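Long-range contacts in extracellular haem-binding protein (Streptomyces reticuli, PDB 3FPW), which binds and degrades haem outside the cell, binds iron, and assembles into an oligomer needed for interaction with its cognate two-component sensor kinase: residues A[86-91]-A[171-176]; A[151-156]-A[178-183]. One frame throughout, in Å; residues are numbered along the deposited sequence.

In the fold
Both contacts sit at one end of the antiparallel sheet 99-104, 89-94, 163-171, 155-160. Contact 1 pairs the start of strand 89-94 with the end of strand 163-171 and the loop that follows. It is partly buried, and its R86 side chain lies about 3 Å from an iron(III) ion. Contact 2 is buried and lays helix 176-187 over the loop into strand 155-160 and the strand's start. Backbone pairing, a bridging water and the packing of R86 on A173 and P174 carry contact 1; a phosphate binds at its edge on G172. A carboxylate gripping a backbone N-H and close glycine packing carry contact 2. The two meet where the loop after strand 163-171 passes helix 176-187.

Contact 1: residues A[86-91]-A[171-176]; sequences RHVSVA and AGAPSG. With PO4 (phosphate ion), chain D.
S89 and A171 form an antiparallel hydrogen-bonded pair. S89 N donates to A171 O at 2.9 Å, and A171 N donates to S89 O at 3.0 Å. The same A171 O takes a CA-H...O contact from V88 CA at 3.2 Å. Next to this pair no direct backbone bond joins H87 and G172; a water bridges them, accepting from H87 N and donating to G172 O. These bonds join two central strands of the sheet, 89-94 and 163-171, where the second runs out into the loop before helix 176-187. S89 and A171 point to the sheet face covered by helix 112-126, and S89 OG bonds S112 of that helix. G172 has a positive phi of 121°, and its N-H donates to PO4 O1 at 2.7 Å, nearly straight (166°). K119 NZ holds the same phosphate, probably from the crystallisation liquor. Side-chain packing lies further along. V88 CG1 and A173 CB form an apolar pair at 4.4 Å. The R86 chain bends at chi2 (57°) and crosses P174 at about a right angle. P174 CD lies over one guanidinium face, 3.6 Å from R86 NE. R86 CG meets A173 CB at 4.0 Å, while NH1 bonds Y182 OH.

Contact 2: residues A[151-156]-A[178-183]; sequences FLAGGT and LDEQYA
G154 and E180 bring the backbones very close, with their CA atoms 3.7 Å apart, and from there the chain of 151-156 runs along the helix to T156 beside A183. G154 has no side chain, which leaves room for D179 CB at 3.7 Å from G154 CA. E180 CB reaches the same CA at 3.6 Å. The backbone of G154, with its positive phi, also takes a conformation that suits glycine. E180 makes the polar link. Its chain, extended beyond CG, runs alongside G154 and puts the carboxylate next to the backbone N. G154 N donates to E180 OE2 at 2.9 Å, with an N-H...O angle of 152°. The donor meets OE2 on the anti side, 16° out of the carboxylate plane. The other oxygen, OE1, bonds S131 OG, so both oxygens of this buried carboxylate have partners. This is helix-on-sheet packing: helix 176-187 packs on the loop leading into strand 155-160 and on the strand's start at T156. That strand is an outermost one of the sheet within this chain, and D179 and A183 also touch V170 on the neighbouring strand. Further along the helix, A183 CB sits 3.5 Å from G154 O. It also meets T156 CG2 at 3.9 Å. T156 has OG1 anti to the backbone N (chi1 -164°), which leaves the methyl to face the alanine. At the other end D179 carries its carboxylate past A153 O. D179 OD1 accepts from A173 N, and OD2 forms a salt bridge with K119, whose NZ also bonds A153 O.

Contact 1: residues A[86-91]-A[171-176]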
loop_
_atom_site.group_PDB
_atom_site.type_symbol
_atom_site.label_atom_id
_atom_site.label_comp_id
_atom_site.label_asym_id
_atom_site.label_seq_id
_atom_site.Cartn_x
_atom_site.Cartn_y
_atom_site.Cartn_z
ATOM N N ARG A 86 24.648 16.029 -15.768
ATOM C CA ARG A 86 23.284 15.620 -15.439
ATOM C C ARG A 86 23.259 14.840 -14.129
ATOM O O ARG A 86 24.269 14.262 -13.711
ATOM C CB ARG A 86 22.642 14.787 -16.568
ATOM C CG ARG A 86 21.703 15.565 -17.508
ATOM C CD ARG A 86 22.445 16.716 -18.131
ATOM N NE ARG A 86 21.651 17.605 -18.992
ATOM C CZ ARG A 86 21.654 17.543 -20.317
ATOM N NH1 ARG A 86 22.349 16.587 -20.934
ATOM N NH2 ARG A 86 20.953 18.427 -21.034
ATOM N N HIS A 87 22.096 14.837 -13.490
ATOM C CA HIS A 87 21.935 14.224 -12.171
ATOM C C HIS A 87 20.813 13.213 -12.247
ATOM O O HIS A 87 19.665 13.602 -12.371
ATOM C CB HIS A 87 21.563 15.330 -11.181
ATOM C CG HIS A 87 22.513 16.473 -11.223
ATOM N ND1 HIS A 87 23.733 16.439 -10.591
ATOM C CD2 HIS A 87 22.450 17.663 -11.869
ATOM C CE1 HIS A 87 24.378 17.571 -10.824
ATOM N NE2 HIS A 87 23.622 18.327 -11.601
ATOM N N VAL A 88 21.144 11.922 -12.216
ATOM C CA VAL A 88 20.150 10.898 -12.550
ATOM C C VAL A 88 20.152 9.809 -11.509
ATOM O O VAL A 88 21.112 9.669 -10.747
ATOM C CB VAL A 88 20.405 10.251 -13.928
ATOM C CG1 VAL A 88 20.386 11.332 -15.040
ATOM C CG2 VAL A 88 21.723 9.407 -13.954
ATOM N N SER A 89 19.061 9.058 -11.454
ATOM C CA SER A 89 19.056 7.780 -10.776
ATOM C C SER A 89 19.048 6.697 -11.837
ATOM O O SER A 89 18.518 6.894 -12.949
ATOM C CB SER A 89 17.814 7.610 -9.871
ATOM O OG SER A 89 17.790 8.544 -8.801
ATOM N N VAL A 90 19.594 5.535 -11.489
ATOM C CA VAL A 90 19.715 4.436 -12.439
ATOM C C VAL A 90 19.276 3.155 -11.745
ATOM O O VAL A 90 19.597 2.922 -10.575
ATOM C CB VAL A 90 21.175 4.289 -12.967
ATOM C CG1 VAL A 90 21.270 3.157 -13.990
ATOM C CG2 VAL A 90 21.638 5.588 -13.610
ATOM N N ALA A 91 18.518 2.333 -12.457
ATOM C CA ALA A 91 18.133 1.033 -11.909
ATOM C C ALA A 91 18.412 -0.047 -12.914
ATOM O O ALA A 91 18.189 0.156 -14.121
ATOM C CB ALA A 91 16.657 1.006 -11.552
ATOM N N ALA A 171 16.486 8.021 -14.911
ATOM C CA ALA A 171 15.548 9.139 -14.811
ATOM C C ALA A 171 16.223 10.323 -14.149
ATOM O O ALA A 171 17.195 10.139 -13.419
ATOM C CB ALA A 171 14.305 8.690 -13.995
ATOM N N GLY A 172 15.773 11.544 -14.449
ATOM C CA GLY A 172 16.361 12.720 -13.799
ATOM C C GLY A 172 16.964 13.721 -14.767
ATOM O O GLY A 172 17.232 14.858 -14.378
ATOM N N ALA A 173 17.188 13.312 -16.018
ATOM C CA ALA A 173 17.674 14.250 -17.033
ATOM C C ALA A 173 16.518 15.123 -17.523
ATOM O O ALA A 173 15.342 14.844 -17.242
ATOM C CB ALA A 173 18.315 13.518 -18.212
ATOM N N PRO A 174 16.846 16.184 -18.266
ATOM C CA PRO A 174 15.809 17.117 -18.672
ATOM C C PRO A 174 14.810 16.554 -19.673
ATOM O O PRO A 174 13.756 17.157 -19.906
ATOM C CB PRO A 174 16.596 18.261 -19.316
ATOM C CG PRO A 174 17.957 18.135 -18.864
ATOM C CD PRO A 174 18.202 16.711 -18.512
ATOM N N SER A 175 15.122 15.414 -20.270
ATOM C CA SER A 175 14.183 14.769 -21.190
ATOM C C SER A 175 14.350 13.261 -21.094
ATOM O O SER A 175 15.419 12.755 -20.713
ATOM C CB SER A 175 14.397 15.239 -22.639
ATOM O OG SER A 175 15.584 14.685 -23.199
ATOM N N GLY A 176 13.279 12.549 -21.421
ATOM C CA GLY A 176 13.330 11.085 -21.466
ATOM C C GLY A 176 14.324 10.610 -22.512
ATOM O O GLY A 176 14.989 9.583 -22.342
HETATM P P PO4 D . 12.120 11.512 -15.497
HETATM O O1 PO4 D . 13.569 11.676 -15.945
HETATM O O2 PO4 D . 11.370 12.713 -16.017
HETATM O O3 PO4 D . 11.609 10.295 -16.198
HETATM O O4 PO4 D . 11.872 11.359 -13.978
HETATM O O HOH W 1 19.736 16.135 -14.786
#

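Contact 2: residues A[151-156]-A[178-183]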
loop_
_atom_site.group_PDB
_atom_site.type_symbol
_atom_site.label_atom_id
_atom_site.label_comp_id
_atom_site.label_asym_id
_atom_site.label_seq_id
_atom_site.Cartn_x
_atom_site.Cartn_y
_atom_site.Cartn_z
ATOM N N PHE A 151 5.626 4.064 -19.043
ATOM C CA PHE A 151 5.824 4.102 -20.484
ATOM C C PHE A 151 6.399 5.464 -20.895
ATOM O O PHE A 151 5.728 6.310 -21.501
ATOM C CB PHE A 151 4.485 3.847 -21.161
ATOM C CG PHE A 151 4.108 2.398 -21.190
ATOM C CD1 PHE A 151 3.628 1.755 -20.054
ATOM C CD2 PHE A 151 4.270 1.651 -22.353
ATOM C CE1 PHE A 151 3.278 0.407 -20.079
ATOM C CE2 PHE A 151 3.928 0.293 -22.375
ATOM C CZ PHE A 151 3.440 -0.332 -21.246
ATOM N N LEU A 152 7.647 5.681 -20.537
ATOM C CA LEU A 152 8.280 6.979 -20.673
ATOM C C LEU A 152 9.744 6.712 -20.989
ATOM O O LEU A 152 10.385 5.889 -20.323
ATOM C CB LEU A 152 8.140 7.728 -19.346
ATOM C CG LEU A 152 8.816 9.081 -19.227
ATOM C CD1 LEU A 152 8.166 10.097 -20.190
ATOM C CD2 LEU A 152 8.743 9.540 -17.779
ATOM N N ALA A 153 10.241 7.352 -22.049
ATOM C CA ALA A 153 11.621 7.169 -22.502
ATOM C C ALA A 153 12.630 7.166 -21.351
ATOM O O ALA A 153 12.561 7.990 -20.437
ATOM C CB ALA A 153 11.979 8.264 -23.513
ATOM N N GLY A 154 13.558 6.215 -21.417
ATOM C CA GLY A 154 14.633 6.135 -20.465
ATOM C C GLY A 154 14.974 4.727 -20.007
ATOM O O GLY A 154 15.929 4.548 -19.227
ATOM N N GLY A 155 14.194 3.732 -20.435
ATOM C CA GLY A 155 14.533 2.324 -20.116
ATOM C C GLY A 155 14.919 1.572 -21.382
ATOM O O GLY A 155 14.342 1.796 -22.436
ATOM N N THR A 156 15.908 0.699 -21.288
ATOM C CA THR A 156 16.349 -0.069 -22.463
ATOM C C THR A 156 16.653 -1.512 -22.059
ATOM O O THR A 156 17.202 -1.746 -20.993
ATOM C CB THR A 156 17.563 0.610 -23.168
ATOM O OG1 THR A 156 17.706 0.061 -24.484
ATOM C CG2 THR A 156 18.837 0.421 -22.400
ATOM N N LEU A 178 17.145 12.042 -23.351
ATOM C CA LEU A 178 18.465 12.095 -22.723
ATOM C C LEU A 178 18.610 10.954 -21.712
ATOM O O LEU A 178 19.642 10.297 -21.682
ATOM C CB LEU A 178 18.709 13.433 -22.036
ATOM C CG LEU A 178 19.038 14.552 -23.012
ATOM C CD1 LEU A 178 18.893 15.858 -22.260
ATOM C CD2 LEU A 178 20.458 14.342 -23.518
ATOM N N ASP A 179 17.591 10.723 -20.886
ATOM C CA ASP A 179 17.648 9.583 -19.953
ATOM C C ASP A 179 18.025 8.321 -20.718
ATOM O O ASP A 179 18.867 7.517 -20.283
ATOM C CB ASP A 179 16.286 9.294 -19.314
ATOM C CG ASP A 179 15.863 10.314 -18.271
ATOM O OD1 ASP A 179 16.740 10.869 -17.570
ATOM O OD2 ASP A 179 14.622 10.527 -18.116
ATOM N N GLU A 180 17.364 8.117 -21.851
ATOM C CA GLU A 180 17.564 6.877 -22.586
ATOM C C GLU A 180 18.945 6.801 -23.234
ATOM O O GLU A 180 19.497 5.715 -23.382
ATOM C CB GLU A 180 16.434 6.628 -23.589
ATOM C CG GLU A 180 16.173 5.154 -23.783
ATOM C CD GLU A 180 14.913 4.904 -24.580
ATOM O OE1 GLU A 180 15.019 4.686 -25.806
ATOM O OE2 GLU A 180 13.825 4.948 -23.978
ATOM N N GLN A 181 19.501 7.953 -23.617
ATOM C CA GLN A 181 20.905 8.016 -24.033
ATOM C C GLN A 181 21.809 7.446 -22.946
ATOM O O GLN A 181 22.701 6.644 -23.221
ATOM C CB GLN A 181 21.301 9.465 -24.328
ATOM C CG GLN A 181 22.736 9.693 -24.802
ATOM C CD GLN A 181 22.984 11.154 -25.200
ATOM O OE1 GLN A 181 23.705 11.881 -24.518
ATOM N NE2 GLN A 181 22.361 11.587 -26.287
ATOM N N TYR A 182 21.592 7.861 -21.705
ATOM C CA TYR A 182 22.469 7.383 -20.634
ATOM C C TYR A 182 22.221 5.908 -20.314
ATOM O O TYR A 182 23.159 5.172 -19.975
ATOM C CB TYR A 182 22.291 8.232 -19.380
ATOM C CG TYR A 182 22.515 9.707 -19.643
ATOM C CD1 TYR A 182 23.588 10.133 -20.411
ATOM C CD2 TYR A 182 21.683 10.658 -19.098
ATOM C CE1 TYR A 182 23.804 11.471 -20.656
ATOM C CE2 TYR A 182 21.880 11.998 -19.331
ATOM C CZ TYR A 182 22.953 12.401 -20.112
ATOM O OH TYR A 182 23.178 13.743 -20.356
ATOM N N ALA A 183 20.973 5.464 -20.438
ATOM C CA ALA A 183 20.659 4.042 -20.272
ATOM C C ALA A 183 21.419 3.216 -21.316
ATOM O O ALA A 183 22.007 2.205 -20.998
ATOM C CB ALA A 183 19.139 3.780 -20.387
#